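Local coordinates for histidine triad protein (Plasmodium falciparum 3D7, PDB 5CS2) that probably hydrolyses diadenosine triphosphate to AMP and ADP, as a Fhit-like histidine triad enzyme, and is bound in this crystal by the antimalarial natural product cyclomarin A, at residues Glu10-Tyr15 with Ile37-Ser42; Pro53-Leu58 with His118-Lys123. One frame throughout, in Å; residues are numbered along the deposited sequence.

Interaction 1 of 2, residues Glu10-Tyr15 with Ile37-Ser42; sequences EKLEWY and ITTKYS
Leu12 and Thr39 meet where the turn after helix 4-11 passes the end of strand 35-38, and the polar part of the contact starts at the carbonyl of Leu12, which accepts from Lys40 N at 3.0 Å, the donor tilted 23° from the carbonyl plane. One residue on, Glu13 takes a positive phi as the helix closes in a Schellman motif, and its carboxylate receives Lys40: NZ stands 3.2 Å from OE2 in a salt bridge, coming from above the carboxylate plane rather than within it. The lysine chain is fully extended, CG anti to the backbone N (chi1 -173°), which carries its CD past the carboxylate, 3.6 Å from Glu13 CD.

The apolar part lies further in. Thr39 turns its methyl CG2 to Leu12, 3.9 Å from CB and about as far from CD1, while its hydroxyl bonds within its own segment: OG1 accepts from Ser42 N in an ST motif and also bonds Asp77 of helix 72-93. Trp14 crosses Ile37 at about a right angle, CD1 resting 3.6 Å from CG1; the edge of the same ring meets Thr38 O. Helix 181-199 packs on the indole through Ile195, Asn196 and Phe199.

A single water joins this end: it accepts from Thr38 N at 3.0 Å and, weakly, from Trp14 NE1 at 3.2 Å.

Oily side chains and one backbone bond thus hold the buried part of the seam, and Leu12 O is satisfied there by an amide. The exposed Glu13-Lys40 pair, bonded off the carboxylate plane and open to competition from solvent, probably adds less to the hold than its formal charges suggest.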
loop_
_atom_site.group_PDB
_atom_site.type_symbol
_atom_site.label_atom_id
_atom_site.label_comp_id
_atom_site.label_asym_id
_atom_site.label_seq_id
_atom_site.Cartn_x
_atom_site.Cartn_y
_atom_site.Cartn_z
ATOM N N GLU A 10 15.878 -10.186 4.822
ATOM C CA GLU A 10 17.262 -9.775 4.605
ATOM C C GLU A 10 17.274 -8.325 4.118
ATOM O O GLU A 10 18.035 -7.513 4.647
ATOM C CB GLU A 10 17.954 -10.716 3.599
ATOM C CG GLU A 10 18.094 -12.148 4.121
ATOM C CD GLU A 10 18.391 -13.269 3.130
ATOM O OE1 GLU A 10 18.106 -13.105 1.920
ATOM O OE2 GLU A 10 18.872 -14.336 3.579
ATOM N N LYS A 11 16.358 -7.974 3.184
ATOM C CA LYS A 11 16.249 -6.608 2.663
ATOM C C LYS A 11 15.815 -5.624 3.746
ATOM O O LYS A 11 16.211 -4.452 3.702
ATOM C CB LYS A 11 15.297 -6.550 1.456
ATOM C CG LYS A 11 15.854 -7.297 0.250
ATOM C CD LYS A 11 14.931 -7.278 -0.953
ATOM C CE LYS A 11 15.516 -8.060 -2.113
ATOM N NZ LYS A 11 16.747 -7.426 -2.668
ATOM N N LEU A 12 14.992 -6.101 4.712
ATOM C CA LEU A 12 14.509 -5.282 5.829
ATOM C C LEU A 12 15.559 -5.200 6.939
ATOM O O LEU A 12 15.336 -4.514 7.950
ATOM C CB LEU A 12 13.180 -5.854 6.401
ATOM C CG LEU A 12 11.927 -5.838 5.509
ATOM C CD1 LEU A 12 10.834 -6.654 6.104
ATOM C CD2 LEU A 12 11.432 -4.432 5.295
ATOM N N GLU A 13 16.679 -5.946 6.795
ATOM C CA GLU A 13 17.773 -6.015 7.770
ATOM C C GLU A 13 17.274 -6.549 9.119
ATOM O O GLU A 13 17.772 -6.169 10.180
ATOM C CB GLU A 13 18.533 -4.671 7.874
ATOM C CG GLU A 13 19.175 -4.246 6.562
ATOM C CD GLU A 13 20.334 -3.267 6.619
ATOM O OE1 GLU A 13 20.787 -2.920 7.734
ATOM O OE2 GLU A 13 20.786 -2.840 5.532
ATOM N N TRP A 14 16.292 -7.456 9.071
ATOM C CA TRP A 14 15.734 -8.042 10.278
ATOM C C TRP A 14 16.605 -9.169 10.843
ATOM O O TRP A 14 17.269 -9.906 10.107
ATOM C CB TRP A 14 14.317 -8.566 10.016
ATOM C CG TRP A 14 13.656 -9.225 11.192
ATOM C CD1 TRP A 14 12.908 -8.620 12.161
ATOM C CD2 TRP A 14 13.686 -10.623 11.520
ATOM N NE1 TRP A 14 12.495 -9.544 13.087
ATOM C CE2 TRP A 14 12.953 -10.786 12.717
ATOM C CE3 TRP A 14 14.316 -11.747 10.950
ATOM C CZ2 TRP A 14 12.765 -12.041 13.318
ATOM C CZ3 TRP A 14 14.139 -12.988 11.555
ATOM C CH2 TRP A 14 13.347 -13.129 12.706
ATOM N N TYR A 15 16.539 -9.323 12.164
ATOM C CA TYR A 15 17.131 -10.433 12.910
ATOM C C TYR A 15 16.277 -10.643 14.141
ATOM O O TYR A 15 15.587 -9.707 14.586
ATOM C CB TYR A 15 18.617 -10.219 13.238
ATOM C CG TYR A 15 18.921 -8.942 13.991
ATOM C CD1 TYR A 15 18.875 -8.900 15.382
ATOM C CD2 TYR A 15 19.316 -7.789 13.316
ATOM C CE1 TYR A 15 19.181 -7.734 16.081
ATOM C CE2 TYR A 15 19.619 -6.617 14.005
ATOM C CZ TYR A 15 19.563 -6.598 15.389
ATOM O OH TYR A 15 19.856 -5.441 16.066
ATOM N N ILE A 37 7.547 -6.471 15.342
ATOM C CA ILE A 37 8.670 -6.499 14.423
ATOM C C ILE A 37 9.234 -5.091 14.270
ATOM O O ILE A 37 8.463 -4.136 14.228
ATOM C CB ILE A 37 8.274 -7.093 13.015
ATOM C CG1 ILE A 37 9.517 -7.347 12.129
ATOM C CG2 ILE A 37 7.231 -6.201 12.283
ATOM C CD1 ILE A 37 9.263 -8.375 10.925
ATOM N N THR A 38 10.545 -4.999 14.122
ATOM C CA THR A 38 11.294 -3.790 13.842
ATOM C C THR A 38 12.210 -4.095 12.673
ATOM O O THR A 38 12.846 -5.153 12.643
ATOM C CB THR A 38 12.079 -3.314 15.099
ATOM O OG1 THR A 38 11.160 -3.230 16.186
ATOM C CG2 THR A 38 12.747 -1.961 14.894
ATOM N N THR A 39 12.262 -3.165 11.691
ATOM C CA THR A 39 13.075 -3.276 10.480
ATOM C C THR A 39 14.021 -2.080 10.434
ATOM O O THR A 39 14.042 -1.281 11.376
ATOM C CB THR A 39 12.173 -3.406 9.217
ATOM O OG1 THR A 39 11.577 -2.128 8.990
ATOM C CG2 THR A 39 11.085 -4.471 9.372
ATOM N N LYS A 40 14.783 -1.946 9.346
ATOM C CA LYS A 40 15.728 -0.852 9.171
ATOM C C LYS A 40 15.030 0.514 9.264
ATOM O O LYS A 40 15.597 1.432 9.847
ATOM C CB LYS A 40 16.463 -0.995 7.826
ATOM C CG LYS A 40 17.591 0.016 7.622
ATOM C CD LYS A 40 18.398 -0.278 6.365
ATOM C CE LYS A 40 19.539 0.695 6.188
ATOM N NZ LYS A 40 20.426 0.305 5.057
ATOM N N TYR A 41 13.800 0.636 8.714
ATOM C CA TYR A 41 13.052 1.908 8.682
ATOM C C TYR A 41 11.647 1.869 9.262
ATOM O O TYR A 41 11.015 2.921 9.370
ATOM C CB TYR A 41 12.971 2.411 7.234
ATOM C CG TYR A 41 14.303 2.659 6.573
ATOM C CD1 TYR A 41 15.028 3.819 6.831
ATOM C CD2 TYR A 41 14.832 1.750 5.665
ATOM C CE1 TYR A 41 16.261 4.053 6.220
ATOM C CE2 TYR A 41 16.039 1.996 5.014
ATOM C CZ TYR A 41 16.772 3.126 5.327
ATOM O OH TYR A 41 17.977 3.340 4.703
ATOM N N SER A 42 11.123 0.702 9.625
ATOM C CA SER A 42 9.720 0.622 10.044
ATOM C C SER A 42 9.535 -0.272 11.253
ATOM O O SER A 42 10.489 -0.903 11.706
ATOM C CB SER A 42 8.902 0.002 8.904
ATOM O OG SER A 42 9.156 0.610 7.658
HETATM O O HOH W 1 11.966 -7.327 15.359
#

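Interaction 2 of 2, residues Pro53-Leu58 with His118-Lys123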
loop_
_atom_site.group_PDB
_atom_site.type_symbol
_atom_site.label_atom_id
_atom_site.label_comp_id
_atom_site.label_asym_id
_atom_site.label_seq_id
_atom_site.Cartn_x
_atom_site.Cartn_y
_atom_site.Cartn_z
ATOM N N PRO A 53 -10.563 -8.611 14.486
ATOM C CA PRO A 53 -9.379 -9.305 15.054
ATOM C C PRO A 53 -8.169 -9.370 14.125
ATOM O O PRO A 53 -8.304 -9.593 12.930
ATOM C CB PRO A 53 -9.893 -10.723 15.349
ATOM C CG PRO A 53 -11.363 -10.611 15.394
ATOM C CD PRO A 53 -11.754 -9.491 14.487
ATOM N N GLY A 54 -6.989 -9.180 14.689
ATOM C CA GLY A 54 -5.757 -9.223 13.908
ATOM C C GLY A 54 -5.398 -7.928 13.207
ATOM O O GLY A 54 -4.377 -7.871 12.527
ATOM N N HIS A 55 -6.169 -6.871 13.450
ATOM C CA HIS A 55 -5.904 -5.524 12.892
ATOM C C HIS A 55 -4.575 -5.017 13.431
ATOM O O HIS A 55 -4.410 -4.832 14.644
ATOM C CB HIS A 55 -7.046 -4.571 13.286
ATOM C CG HIS A 55 -7.008 -3.198 12.665
ATOM N ND1 HIS A 55 -8.110 -2.360 12.735
ATOM C CD2 HIS A 55 -6.012 -2.554 12.014
ATOM C CE1 HIS A 55 -7.751 -1.242 12.120
ATOM N NE2 HIS A 55 -6.508 -1.318 11.649
ATOM N N ILE A 56 -3.601 -4.851 12.538
ATOM C CA ILE A 56 -2.268 -4.390 12.881
ATOM C C ILE A 56 -1.909 -3.114 12.133
ATOM O O ILE A 56 -2.523 -2.790 11.113
ATOM C CB ILE A 56 -1.195 -5.469 12.688
ATOM C CG1 ILE A 56 -1.218 -5.969 11.212
ATOM C CG2 ILE A 56 -1.449 -6.661 13.699
ATOM C CD1 ILE A 56 0.009 -6.720 10.798
ATOM N N LEU A 57 -0.890 -2.437 12.631
ATOM C CA LEU A 57 -0.396 -1.181 12.044
ATOM C C LEU A 57 1.074 -1.281 11.743
ATOM O O LEU A 57 1.824 -1.849 12.541
ATOM C CB LEU A 57 -0.646 -0.025 13.044
ATOM C CG LEU A 57 -2.107 0.172 13.466
ATOM C CD1 LEU A 57 -2.218 1.032 14.699
ATOM C CD2 LEU A 57 -2.954 0.686 12.317
ATOM N N LEU A 58 1.509 -0.684 10.620
ATOM C CA LEU A 58 2.929 -0.598 10.271
ATOM C C LEU A 58 3.252 0.879 10.142
ATOM O O LEU A 58 2.460 1.609 9.547
ATOM C CB LEU A 58 3.257 -1.267 8.932
ATOM C CG LEU A 58 2.780 -2.714 8.742
ATOM C CD1 LEU A 58 3.368 -3.279 7.478
ATOM C CD2 LEU A 58 3.211 -3.621 9.869
ATOM N N HIS A 118 -2.605 0.123 7.573
ATOM C CA HIS A 118 -3.544 -0.747 8.272
ATOM C C HIS A 118 -3.559 -2.069 7.531
ATOM O O HIS A 118 -3.679 -2.087 6.293
ATOM C CB HIS A 118 -4.970 -0.207 8.211
ATOM C CG HIS A 118 -5.150 1.058 8.959
ATOM N ND1 HIS A 118 -5.547 1.060 10.276
ATOM C CD2 HIS A 118 -4.964 2.331 8.545
ATOM C CE1 HIS A 118 -5.612 2.338 10.620
ATOM N NE2 HIS A 118 -5.268 3.133 9.605
ATOM N N ILE A 119 -3.472 -3.182 8.273
ATOM C CA ILE A 119 -3.605 -4.517 7.670
ATOM C C ILE A 119 -4.688 -5.160 8.496
ATOM O O ILE A 119 -4.509 -5.323 9.711
ATOM C CB ILE A 119 -2.326 -5.351 7.687
ATOM C CG1 ILE A 119 -1.235 -4.741 6.804
ATOM C CG2 ILE A 119 -2.630 -6.828 7.272
ATOM C CD1 ILE A 119 0.128 -5.427 6.977
ATOM N N ILE A 120 -5.798 -5.509 7.857
ATOM C CA ILE A 120 -6.946 -6.095 8.568
ATOM C C ILE A 120 -7.300 -7.428 7.939
ATOM O O ILE A 120 -7.835 -7.475 6.819
ATOM C CB ILE A 120 -8.187 -5.161 8.656
ATOM C CG1 ILE A 120 -7.831 -3.735 9.141
ATOM C CG2 ILE A 120 -9.287 -5.801 9.544
ATOM C CD1 ILE A 120 -8.738 -2.632 8.655
ATOM N N PRO A 121 -7.106 -8.532 8.671
ATOM C CA PRO A 121 -7.498 -9.849 8.130
ATOM C C PRO A 121 -9.002 -9.860 7.921
ATOM O O PRO A 121 -9.730 -9.237 8.695
ATOM C CB PRO A 121 -7.090 -10.821 9.248
ATOM C CG PRO A 121 -6.031 -10.082 10.024
ATOM C CD PRO A 121 -6.529 -8.664 10.024
ATOM N N ARG A 122 -9.468 -10.497 6.838
ATOM C CA ARG A 122 -10.902 -10.517 6.514
ATOM C C ARG A 122 -11.470 -11.941 6.378
ATOM O O ARG A 122 -10.801 -12.820 5.842
ATOM C CB ARG A 122 -11.157 -9.750 5.206
ATOM C CG ARG A 122 -10.757 -8.265 5.216
ATOM C CD ARG A 122 -11.375 -7.480 6.348
ATOM N NE ARG A 122 -12.838 -7.504 6.313
ATOM C CZ ARG A 122 -13.579 -6.659 5.606
ATOM N NH1 ARG A 122 -13.004 -5.703 4.883
ATOM N NH2 ARG A 122 -14.903 -6.756 5.620
ATOM N N LYS A 123 -12.715 -12.142 6.861
ATOM C CA LYS A 123 -13.468 -13.413 6.815
ATOM C C LYS A 123 -14.931 -13.172 6.412
ATOM O O LYS A 123 -15.412 -12.041 6.507
ATOM C CB LYS A 123 -13.377 -14.130 8.174
ATOM C CG LYS A 123 -12.006 -14.737 8.433
ATOM C CD LYS A 123 -11.706 -14.886 9.921
ATOM C CE LYS A 123 -10.651 -15.947 10.131
ATOM N NZ LYS A 123 -10.081 -15.926 11.506
HETATM O O HOH W 2 -10.328 -10.353 11.411
#
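His55 and His118 join rings edge to edge, NE2 of the first 2.9 Å from ND1 of the second in a nearly straight bond (163°) that either could donate. Each nitrogen lies in the plane of the other ring, the planes at 56°. CG trans to the backbone N (chi1 -173°) sets the His55 ring alongside Ile120, whose CG1 covers one face, 3.6 Å from the centroid and almost on the ring normal, a CH-pi contact; Leu51 N holds His55 ND1. Leu57 CD2 lies 3.3 Å from His118 ND1. On the reverse face, Ile56 CG1 packs against Ile119 CB at 3.7 Å; both backbone bonds of an antiparallel hydrogen-bonded pair join these residues. The Pro121 ring fits against Gly54, which has no side chain, CD 3.4 Å from Gly54 O.

Looser is the exposed Pro53 end: no direct hydrogen bond links the two segments here, and a water bridges Pro53 O and Pro121 O.

Strands 56-60 and 116-122 are neighbours in the five-stranded HIT sheet, with 42-46 and 97-104 on their outer sides. Met89, Leu81 and Cys82 of helix 72-93 cover the Ile56, Leu58 and Ile119 face; His118 on the other meets His116 and, weakly, Gln103.

How the interactions relate
Both contacts reach the same antiparallel sheet, yet they lie on opposite sides of the chain's centre, their own centres 20 Å apart and their nearest atoms about 5 Å apart without touching. Interaction 1 fastens the N-terminal region to an edge strand of the sheet within this chain, 35-38, and the turn after it; strand 42-46 lies between that strand and 56-60, which interaction 2 pairs with 116-122. Helix 72-93 is shared, touching Leu12 and Lys40 through Asp77 and Leu58 through Leu81. Interaction 2 alone belongs to the predicted active site: it contains the last histidine of the triad, and its His55 side chain comes about 3 Å from that of Asn47, a predicted substrate-binding residue.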